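Local coordinates for protein type I site-specific restriction-modification system, R (Restriction) subunit (Vibrio vulnificus, PDB 3H1T) that probably serves as the ATP-dependent motor and DNA-cleaving subunit of a type I restriction enzyme, this fragment including its helicase-like domains, at residues 376-381 / 575-580. Sequence-based numbering, arbitrary orientation.
Sequences VHRVIS and EIEDEV
His377 and Asp578 are paired in register on neighbouring parallel strands, 376-381 and 576-580, and their side chains rise side by side from the same face of the sheet. ND1 of the imidazole donates to Asp578 OD1 at 2.9 Å in an almost perfectly straight bond (179°), received on the syn lone pair of the carboxylate. Ring and carboxylate are nearly coplanar, and Asp578 reaches this position because its CG sits between its own backbone N and carbonyl carbon (chi1 43°), which swings OD1 toward the ring. A histidine suits the site because its other nitrogen, NE2, makes a weak hydrogen bond to Asn553 on the adjacent strand 552-556. Further along this face, Val379 and Val580, whose beta-branched side chains suit an extended strand, cross and touch through their CG2 methyls (3.8 Å).

On the opposite face Arg378 runs between two acidic residues. Bends at chi2 and chi3 turn its guanidinium back over the second strand, where NH2 makes a long, weak salt bridge to Glu577 OE2 (3.5 Å) with the carboxylate plane perpendicular to the guanidinium. Glu579 lies on the other flank, giving Arg378 a second acidic neighbour, so that the two carboxylates would probably more than offset its single charge, although the modelled distance there is doubtful.

Between these two faces the backbone ladder runs from Val376 N to Ile576 O (2.9 Å) through to Ile380 N and Val580 O (2.9 Å). This parallel pairing extends the central sheet of the second RecA-like domain, as in superfamily 2 helicases.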
loop_
_atom_site.group_PDB
_atom_site.type_symbol
_atom_site.label_atom_id
_atom_site.label_comp_id
_atom_site.label_asym_id
_atom_site.label_seq_id
_atom_site.Cartn_x
_atom_site.Cartn_y
_atom_site.Cartn_z
ATOM N N VAL A 376 17.369 10.867 -1.333
ATOM C CA VAL A 376 18.158 10.185 -2.331
ATOM C C VAL A 376 19.570 10.766 -2.354
ATOM O O VAL A 376 19.760 11.979 -2.350
ATOM C CB VAL A 376 17.571 10.306 -3.754
ATOM C CG1 VAL A 376 18.496 9.591 -4.735
ATOM C CG2 VAL A 376 16.183 9.710 -3.815
ATOM N N HIS A 377 20.560 9.882 -2.337
ATOM C CA HIS A 377 21.961 10.270 -2.392
ATOM C C HIS A 377 22.490 9.513 -3.591
ATOM O O HIS A 377 22.752 8.310 -3.513
ATOM C CB HIS A 377 22.705 9.833 -1.131
ATOM C CG HIS A 377 22.116 10.366 0.138
ATOM N ND1 HIS A 377 21.928 11.711 0.363
ATOM C CD2 HIS A 377 21.683 9.734 1.255
ATOM C CE1 HIS A 377 21.406 11.886 1.566
ATOM N NE2 HIS A 377 21.248 10.702 2.127
ATOM N N ARG A 378 22.582 10.209 -4.717
ATOM C CA ARG A 378 23.072 9.637 -5.963
ATOM C C ARG A 378 24.598 9.761 -5.887
ATOM O O ARG A 378 25.128 10.825 -5.539
ATOM C CB ARG A 378 22.494 10.445 -7.134
ATOM C CG ARG A 378 22.572 9.806 -8.505
ATOM C CD ARG A 378 21.280 10.046 -9.308
ATOM N NE ARG A 378 20.687 11.366 -9.096
ATOM C CZ ARG A 378 21.278 12.511 -9.430
ATOM N NH1 ARG A 378 22.479 12.496 -9.995
ATOM N NH2 ARG A 378 20.682 13.675 -9.187
ATOM N N VAL A 379 25.304 8.674 -6.173
ATOM C CA VAL A 379 26.755 8.693 -6.130
ATOM C C VAL A 379 27.320 8.265 -7.464
ATOM O O VAL A 379 27.134 7.121 -7.876
ATOM C CB VAL A 379 27.298 7.736 -5.070
ATOM C CG1 VAL A 379 28.809 7.905 -4.959
ATOM C CG2 VAL A 379 26.618 8.009 -3.747
ATOM N N ILE A 380 28.005 9.171 -8.151
ATOM C CA ILE A 380 28.572 8.811 -9.433
ATOM C C ILE A 380 30.098 8.779 -9.378
ATOM O O ILE A 380 30.750 9.566 -8.674
ATOM C CB ILE A 380 28.117 9.784 -10.561
ATOM C CG1 ILE A 380 28.599 9.262 -11.918
ATOM C CG2 ILE A 380 28.724 11.164 -10.350
ATOM C CD1 ILE A 380 27.969 7.959 -12.350
ATOM N N SER A 381 30.666 7.841 -10.122
ATOM C CA SER A 381 32.111 7.687 -10.178
ATOM C C SER A 381 32.717 8.788 -11.062
ATOM O O SER A 381 32.201 9.090 -12.147
ATOM C CB SER A 381 32.457 6.296 -10.719
ATOM O OG SER A 381 31.834 5.278 -9.942
ATOM N N GLU A 575 12.224 14.112 -0.268
ATOM C CA GLU A 575 12.444 15.264 0.588
ATOM C C GLU A 575 13.741 15.932 0.171
ATOM O O GLU A 575 13.767 17.120 -0.122
ATOM C CB GLU A 575 12.517 14.823 2.046
ATOM C CG GLU A 575 11.363 13.918 2.473
ATOM C CD GLU A 575 10.042 14.650 2.639
ATOM O OE1 GLU A 575 9.998 15.605 3.444
ATOM O OE2 GLU A 575 9.049 14.258 1.983
ATOM N N ILE A 576 14.815 15.160 0.138
ATOM C CA ILE A 576 16.108 15.679 -0.267
ATOM C C ILE A 576 16.639 14.786 -1.370
ATOM O O ILE A 576 16.367 13.583 -1.405
ATOM C CB ILE A 576 17.154 15.644 0.870
ATOM C CG1 ILE A 576 16.637 16.374 2.100
ATOM C CG2 ILE A 576 18.438 16.280 0.397
ATOM C CD1 ILE A 576 15.587 15.614 2.817
ATOM N N GLU A 577 17.395 15.384 -2.275
ATOM C CA GLU A 577 17.989 14.647 -3.362
ATOM C C GLU A 577 19.272 15.327 -3.764
ATOM O O GLU A 577 19.254 16.464 -4.244
ATOM C CB GLU A 577 17.066 14.584 -4.581
ATOM C CG GLU A 577 17.683 13.812 -5.757
ATOM C CD GLU A 577 16.836 13.840 -7.028
ATOM O OE1 GLU A 577 15.634 14.179 -6.959
ATOM O OE2 GLU A 577 17.380 13.514 -8.105
ATOM N N ASP A 578 20.395 14.655 -3.536
ATOM C CA ASP A 578 21.670 15.203 -3.949
ATOM C C ASP A 578 22.520 14.150 -4.627
ATOM O O ASP A 578 22.216 12.961 -4.591
ATOM C CB ASP A 578 22.431 15.873 -2.790
ATOM C CG ASP A 578 22.386 15.083 -1.502
ATOM O OD1 ASP A 578 22.544 13.844 -1.531
ATOM O OD2 ASP A 578 22.215 15.720 -0.443
ATOM N N GLU A 579 23.582 14.615 -5.262
ATOM C CA GLU A 579 24.488 13.782 -6.016
ATOM C C GLU A 579 25.913 14.144 -5.627
ATOM O O GLU A 579 26.220 15.314 -5.398
ATOM C CB GLU A 579 24.221 14.060 -7.493
ATOM C CG GLU A 579 25.246 13.570 -8.454
ATOM C CD GLU A 579 25.089 14.225 -9.804
ATOM O OE1 GLU A 579 23.971 14.189 -10.356
ATOM O OE2 GLU A 579 26.084 14.775 -10.316
ATOM N N VAL A 580 26.770 13.137 -5.510
ATOM C CA VAL A 580 28.161 13.383 -5.162
ATOM C C VAL A 580 29.044 12.597 -6.110
ATOM O O VAL A 580 28.661 11.523 -6.581
ATOM C CB VAL A 580 28.480 12.950 -3.704
ATOM C CG1 VAL A 580 27.749 13.838 -2.721
ATOM C CG2 VAL A 580 28.106 11.502 -3.508
#